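Local coordinates for retinol dehydratase (Spodoptera frugiperda, PDB 1FMJ), which binds retinol and adenosine 3',5'-diphosphate in a sulfotransferase-type fold and acts as a retinol dehydratase, at residues L50-R62 and S143-E157. Sequence-based numbering, arbitrary orientation.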
loop_
_atom_site.group_PDB
_atom_site.type_symbol
_atom_site.label_atom_id
_atom_site.label_comp_id
_atom_site.label_asym_id
_atom_site.label_seq_id
_atom_site.Cartn_x
_atom_site.Cartn_y
_atom_site.Cartn_z
ATOM N N LEU A 50 2.739 1.768 -16.960
ATOM C CA LEU A 50 3.570 2.415 -17.966
ATOM C C LEU A 50 2.950 3.591 -18.718
ATOM O O LEU A 50 3.673 4.439 -19.233
ATOM C CB LEU A 50 4.071 1.369 -18.968
ATOM C CG LEU A 50 4.946 0.234 -18.420
ATOM C CD1 LEU A 50 5.169 -0.815 -19.500
ATOM C CD2 LEU A 50 6.275 0.782 -17.935
ATOM N N LYS A 51 1.625 3.654 -18.802
ATOM C CA LYS A 51 0.993 4.766 -19.507
ATOM C C LYS A 51 1.037 6.068 -18.692
ATOM O O LYS A 51 0.825 7.153 -19.230
ATOM C CB LYS A 51 -0.459 4.412 -19.863
ATOM C CG LYS A 51 -1.346 4.130 -18.659
ATOM C CD LYS A 51 -2.719 3.584 -19.044
ATOM C CE LYS A 51 -3.569 3.353 -17.792
ATOM N NZ LYS A 51 -4.890 2.726 -18.076
ATOM N N ASP A 52 1.340 5.966 -17.400
ATOM C CA ASP A 52 1.372 7.151 -16.540
ATOM C C ASP A 52 2.676 7.302 -15.748
ATOM O O ASP A 52 2.810 8.217 -14.933
ATOM C CB ASP A 52 0.168 7.091 -15.590
ATOM C CG ASP A 52 -0.124 8.420 -14.905
ATOM O OD1 ASP A 52 -0.082 9.465 -15.578
ATOM O OD2 ASP A 52 -0.426 8.418 -13.695
ATOM N N ALA A 53 3.643 6.422 -15.995
ATOM C CA ALA A 53 4.917 6.464 -15.265
ATOM C C ALA A 53 5.688 7.781 -15.390
ATOM O O ALA A 53 6.151 8.333 -14.393
ATOM C CB ALA A 53 5.805 5.298 -15.696
ATOM N N ALA A 54 5.828 8.282 -16.613
ATOM C CA ALA A 54 6.543 9.538 -16.843
ATOM C C ALA A 54 5.819 10.719 -16.187
ATOM O O ALA A 54 6.449 11.579 -15.564
ATOM C CB ALA A 54 6.687 9.778 -18.327
ATOM N N ASN A 55 4.496 10.753 -16.329
ATOM C CA ASN A 55 3.691 11.817 -15.739
ATOM C C ASN A 55 3.854 11.844 -14.225
ATOM O O ASN A 55 3.962 12.911 -13.621
ATOM C CB ASN A 55 2.214 11.617 -16.073
ATOM C CG ASN A 55 1.874 12.046 -17.482
ATOM O OD1 ASN A 55 0.743 11.888 -17.924
ATOM N ND2 ASN A 55 2.849 12.591 -18.192
ATOM N N ILE A 56 3.874 10.664 -13.614
ATOM C CA ILE A 56 4.026 10.576 -12.169
ATOM C C ILE A 56 5.439 10.980 -11.757
ATOM O O ILE A 56 5.652 11.512 -10.676
ATOM C CB ILE A 56 3.701 9.153 -11.669
ATOM C CG1 ILE A 56 2.189 8.918 -11.759
ATOM C CG2 ILE A 56 4.177 8.972 -10.238
ATOM C CD1 ILE A 56 1.770 7.460 -11.621
ATOM N N TYR A 57 6.400 10.738 -12.638
ATOM C CA TYR A 57 7.787 11.085 -12.367
ATOM C C TYR A 57 7.920 12.607 -12.414
ATOM O O TYR A 57 8.777 13.194 -11.757
ATOM C CB TYR A 57 8.687 10.452 -13.430
ATOM C CG TYR A 57 10.157 10.446 -13.084
ATOM C CD1 TYR A 57 10.637 9.697 -12.007
ATOM C CD2 TYR A 57 11.072 11.190 -13.832
ATOM C CE1 TYR A 57 11.994 9.691 -11.683
ATOM C CE2 TYR A 57 12.428 11.191 -13.516
ATOM C CZ TYR A 57 12.882 10.439 -12.442
ATOM O OH TYR A 57 14.221 10.440 -12.128
ATOM N N ASN A 58 7.046 13.239 -13.185
ATOM C CA ASN A 58 7.077 14.686 -13.335
ATOM C C ASN A 58 5.881 15.397 -12.710
ATOM O O ASN A 58 5.681 16.580 -12.951
ATOM C CB ASN A 58 7.148 15.037 -14.824
ATOM C CG ASN A 58 8.475 14.656 -15.445
ATOM O OD1 ASN A 58 9.478 15.354 -15.266
ATOM N ND2 ASN A 58 8.496 13.531 -16.163
ATOM N N MET A 59 5.089 14.690 -11.909
ATOM C CA MET A 59 3.915 15.312 -11.309
ATOM C C MET A 59 4.189 16.603 -10.539
ATOM O O MET A 59 5.057 16.666 -9.668
ATOM C CB MET A 59 3.163 14.317 -10.412
ATOM C CG MET A 59 3.970 13.706 -9.272
ATOM S SD MET A 59 2.969 12.571 -8.233
ATOM C CE MET A 59 4.053 12.352 -6.819
ATOM N N PRO A 60 3.464 17.673 -10.880
ATOM C CA PRO A 60 3.681 18.931 -10.165
ATOM C C PRO A 60 3.280 18.748 -8.706
ATOM O O PRO A 60 2.224 18.174 -8.413
ATOM C CB PRO A 60 2.767 19.907 -10.899
ATOM C CG PRO A 60 2.774 19.364 -12.293
ATOM C CD PRO A 60 2.617 17.880 -12.062
ATOM N N LEU A 61 4.125 19.221 -7.798
ATOM C CA LEU A 61 3.849 19.095 -6.374
ATOM C C LEU A 61 3.622 20.444 -5.702
ATOM O O LEU A 61 4.082 21.481 -6.188
ATOM C CB LEU A 61 4.991 18.342 -5.688
ATOM C CG LEU A 61 5.196 16.918 -6.232
ATOM C CD1 LEU A 61 6.345 16.261 -5.503
ATOM C CD2 LEU A 61 3.920 16.094 -6.055
ATOM N N ARG A 62 2.913 20.406 -4.578
ATOM C CA ARG A 62 2.567 21.595 -3.816
ATOM C C ARG A 62 3.050 21.481 -2.376
ATOM O O ARG A 62 3.065 20.391 -1.809
ATOM C CB ARG A 62 1.054 21.772 -3.839
ATOM C CG ARG A 62 0.469 21.616 -5.237
ATOM C CD ARG A 62 -1.049 21.675 -5.222
ATOM N NE ARG A 62 -1.609 21.560 -6.565
ATOM C CZ ARG A 62 -2.897 21.361 -6.824
ATOM N NH1 ARG A 62 -3.768 21.256 -5.834
ATOM N NH2 ARG A 62 -3.315 21.256 -8.076
ATOM N N SER A 143 -9.727 3.661 -14.322
ATOM C CA SER A 143 -9.154 3.829 -15.656
ATOM C C SER A 143 -8.440 5.172 -15.753
ATOM O O SER A 143 -7.741 5.452 -16.728
ATOM C CB SER A 143 -10.259 3.764 -16.718
ATOM O OG SER A 143 -10.936 2.515 -16.675
ATOM N N ARG A 144 -8.617 6.003 -14.735
ATOM C CA ARG A 144 -8.002 7.322 -14.712
ATOM C C ARG A 144 -6.600 7.295 -14.103
ATOM O O ARG A 144 -6.419 6.896 -12.954
ATOM C CB ARG A 144 -8.879 8.267 -13.904
ATOM C CG ARG A 144 -10.323 8.278 -14.361
ATOM C CD ARG A 144 -11.187 8.987 -13.347
ATOM N NE ARG A 144 -10.777 10.374 -13.169
ATOM C CZ ARG A 144 -11.212 11.153 -12.186
ATOM N NH1 ARG A 144 -12.070 10.672 -11.294
ATOM N NH2 ARG A 144 -10.795 12.413 -12.096
ATOM N N PRO A 145 -5.584 7.720 -14.868
ATOM C CA PRO A 145 -4.218 7.720 -14.332
ATOM C C PRO A 145 -4.154 8.471 -12.998
ATOM O O PRO A 145 -4.881 9.445 -12.784
ATOM C CB PRO A 145 -3.423 8.415 -15.428
ATOM C CG PRO A 145 -4.157 7.977 -16.683
ATOM C CD PRO A 145 -5.603 8.145 -16.278
ATOM N N GLY A 146 -3.289 8.011 -12.101
ATOM C CA GLY A 146 -3.164 8.653 -10.805
ATOM C C GLY A 146 -2.795 10.122 -10.886
ATOM O O GLY A 146 -3.320 10.946 -10.127
ATOM N N SER A 147 -1.897 10.459 -11.810
ATOM C CA SER A 147 -1.456 11.836 -11.961
ATOM C C SER A 147 -2.596 12.786 -12.311
ATOM O O SER A 147 -2.633 13.915 -11.828
ATOM C CB SER A 147 -0.356 11.930 -13.022
ATOM O OG SER A 147 -0.832 11.525 -14.288
ATOM N N SER A 148 -3.528 12.341 -13.147
ATOM C CA SER A 148 -4.640 13.212 -13.509
ATOM C C SER A 148 -5.547 13.453 -12.310
ATOM O O SER A 148 -6.149 14.517 -12.188
ATOM C CB SER A 148 -5.439 12.626 -14.681
ATOM O OG SER A 148 -5.988 11.359 -14.374
ATOM N N LEU A 149 -5.637 12.471 -11.413
ATOM C CA LEU A 149 -6.478 12.622 -10.228
ATOM C C LEU A 149 -5.915 13.741 -9.351
ATOM O O LEU A 149 -6.643 14.633 -8.933
ATOM C CB LEU A 149 -6.536 11.318 -9.426
ATOM C CG LEU A 149 -7.156 10.063 -10.055
ATOM C CD1 LEU A 149 -6.877 8.872 -9.148
ATOM C CD2 LEU A 149 -8.651 10.239 -10.251
ATOM N N LEU A 150 -4.615 13.695 -9.080
ATOM C CA LEU A 150 -3.972 14.722 -8.262
ATOM C C LEU A 150 -4.095 16.095 -8.914
ATOM O O LEU A 150 -4.516 17.058 -8.278
ATOM C CB LEU A 150 -2.480 14.416 -8.074
ATOM C CG LEU A 150 -2.024 13.178 -7.304
ATOM C CD1 LEU A 150 -0.502 13.218 -7.173
ATOM C CD2 LEU A 150 -2.661 13.150 -5.924
ATOM N N ALA A 151 -3.710 16.173 -10.186
ATOM C CA ALA A 151 -3.743 17.429 -10.936
ATOM C C ALA A 151 -5.118 18.086 -10.925
ATOM O O ALA A 151 -5.230 19.308 -10.980
ATOM C CB ALA A 151 -3.301 17.180 -12.381
ATOM N N ALA A 152 -6.158 17.265 -10.847
ATOM C CA ALA A 152 -7.527 17.754 -10.846
ATOM C C ALA A 152 -7.941 18.410 -9.521
ATOM O O ALA A 152 -8.835 19.258 -9.496
ATOM C CB ALA A 152 -8.476 16.610 -11.195
ATOM N N VAL A 153 -7.300 18.028 -8.423
ATOM C CA VAL A 153 -7.635 18.623 -7.133
ATOM C C VAL A 153 -7.304 20.120 -7.162
ATOM O O VAL A 153 -6.187 20.506 -7.493
ATOM C CB VAL A 153 -6.854 17.940 -5.986
ATOM C CG1 VAL A 153 -7.113 18.666 -4.669
ATOM C CG2 VAL A 153 -7.279 16.471 -5.870
ATOM N N PRO A 154 -8.278 20.983 -6.835
ATOM C CA PRO A 154 -8.043 22.438 -6.838
ATOM C C PRO A 154 -6.953 22.838 -5.839
ATOM O O PRO A 154 -6.853 22.250 -4.768
ATOM C CB PRO A 154 -9.402 23.015 -6.437
ATOM C CG PRO A 154 -10.377 21.972 -6.850
ATOM C CD PRO A 154 -9.674 20.678 -6.490
ATOM N N PRO A 155 -6.140 23.861 -6.168
ATOM C CA PRO A 155 -5.065 24.331 -5.291
ATOM C C PRO A 155 -5.535 24.701 -3.891
ATOM O O PRO A 155 -4.772 24.588 -2.931
ATOM C CB PRO A 155 -4.517 25.549 -6.034
ATOM C CG PRO A 155 -4.772 25.211 -7.461
ATOM C CD PRO A 155 -6.173 24.655 -7.408
ATOM N N THR A 156 -6.785 25.144 -3.777
ATOM C CA THR A 156 -7.331 25.546 -2.485
ATOM C C THR A 156 -7.764 24.373 -1.622
ATOM O O THR A 156 -8.325 24.556 -0.537
ATOM C CB THR A 156 -8.519 26.500 -2.659
ATOM O OG1 THR A 156 -9.412 25.973 -3.641
ATOM C CG2 THR A 156 -8.042 27.875 -3.101
ATOM N N GLU A 157 -7.504 23.163 -2.103
ATOM C CA GLU A 157 -7.853 21.969 -1.355
ATOM C C GLU A 157 -6.585 21.191 -1.062
ATOM O O GLU A 157 -5.904 20.757 -1.988
ATOM C CB GLU A 157 -8.803 21.086 -2.168
ATOM C CG GLU A 157 -9.282 19.861 -1.423
ATOM C CD GLU A 157 -10.173 18.974 -2.275
ATOM O OE1 GLU A 157 -10.995 19.516 -3.040
ATOM O OE2 GLU A 157 -10.062 17.735 -2.166
HETATM O O HOH W 1 -3.819 21.923 -3.143
#
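The N-terminal end of helix 146-152 is gripped by a carboxylate: D52, itself at the N-cap of helix 53-57, uses both oxygens on S147. OD1 accepts from the hydroxyl OG at 2.5 Å and OD2 from the backbone N of S147, nearly straight at 171°, each through its syn lone pair; the short serine can donate beside its own amide. With CG anti to the backbone N (chi1 -165°), the carboxylate is carried across to the start of helix 146-152, where CB of the N-cap residue P145 lies 3.3 Å from D52 CG. An acidic group suits this helix end, whose dipole would probably stabilise its charge. Replacing D52 by an alanine would probably leave the S147 hydroxyl and amide without these acceptors and open a gap beside P145. Both segments lie beside the parallel sheet of the sulfotransferase fold: M59 packs on F67 of strand 66-70, L150 on I104 of strand 104-105, and the flexible, apolar M59 sulfur meets L150 CD1 at 3.7 Å. Beyond the helix, R62 is long enough to turn its guanidinium end-on to V153 O, NH1 and NH2 each bonding at 3.0 Å. P155 CG lies over one face, while a water accepting from R62 NH1 also approaches P155 O and E157 O.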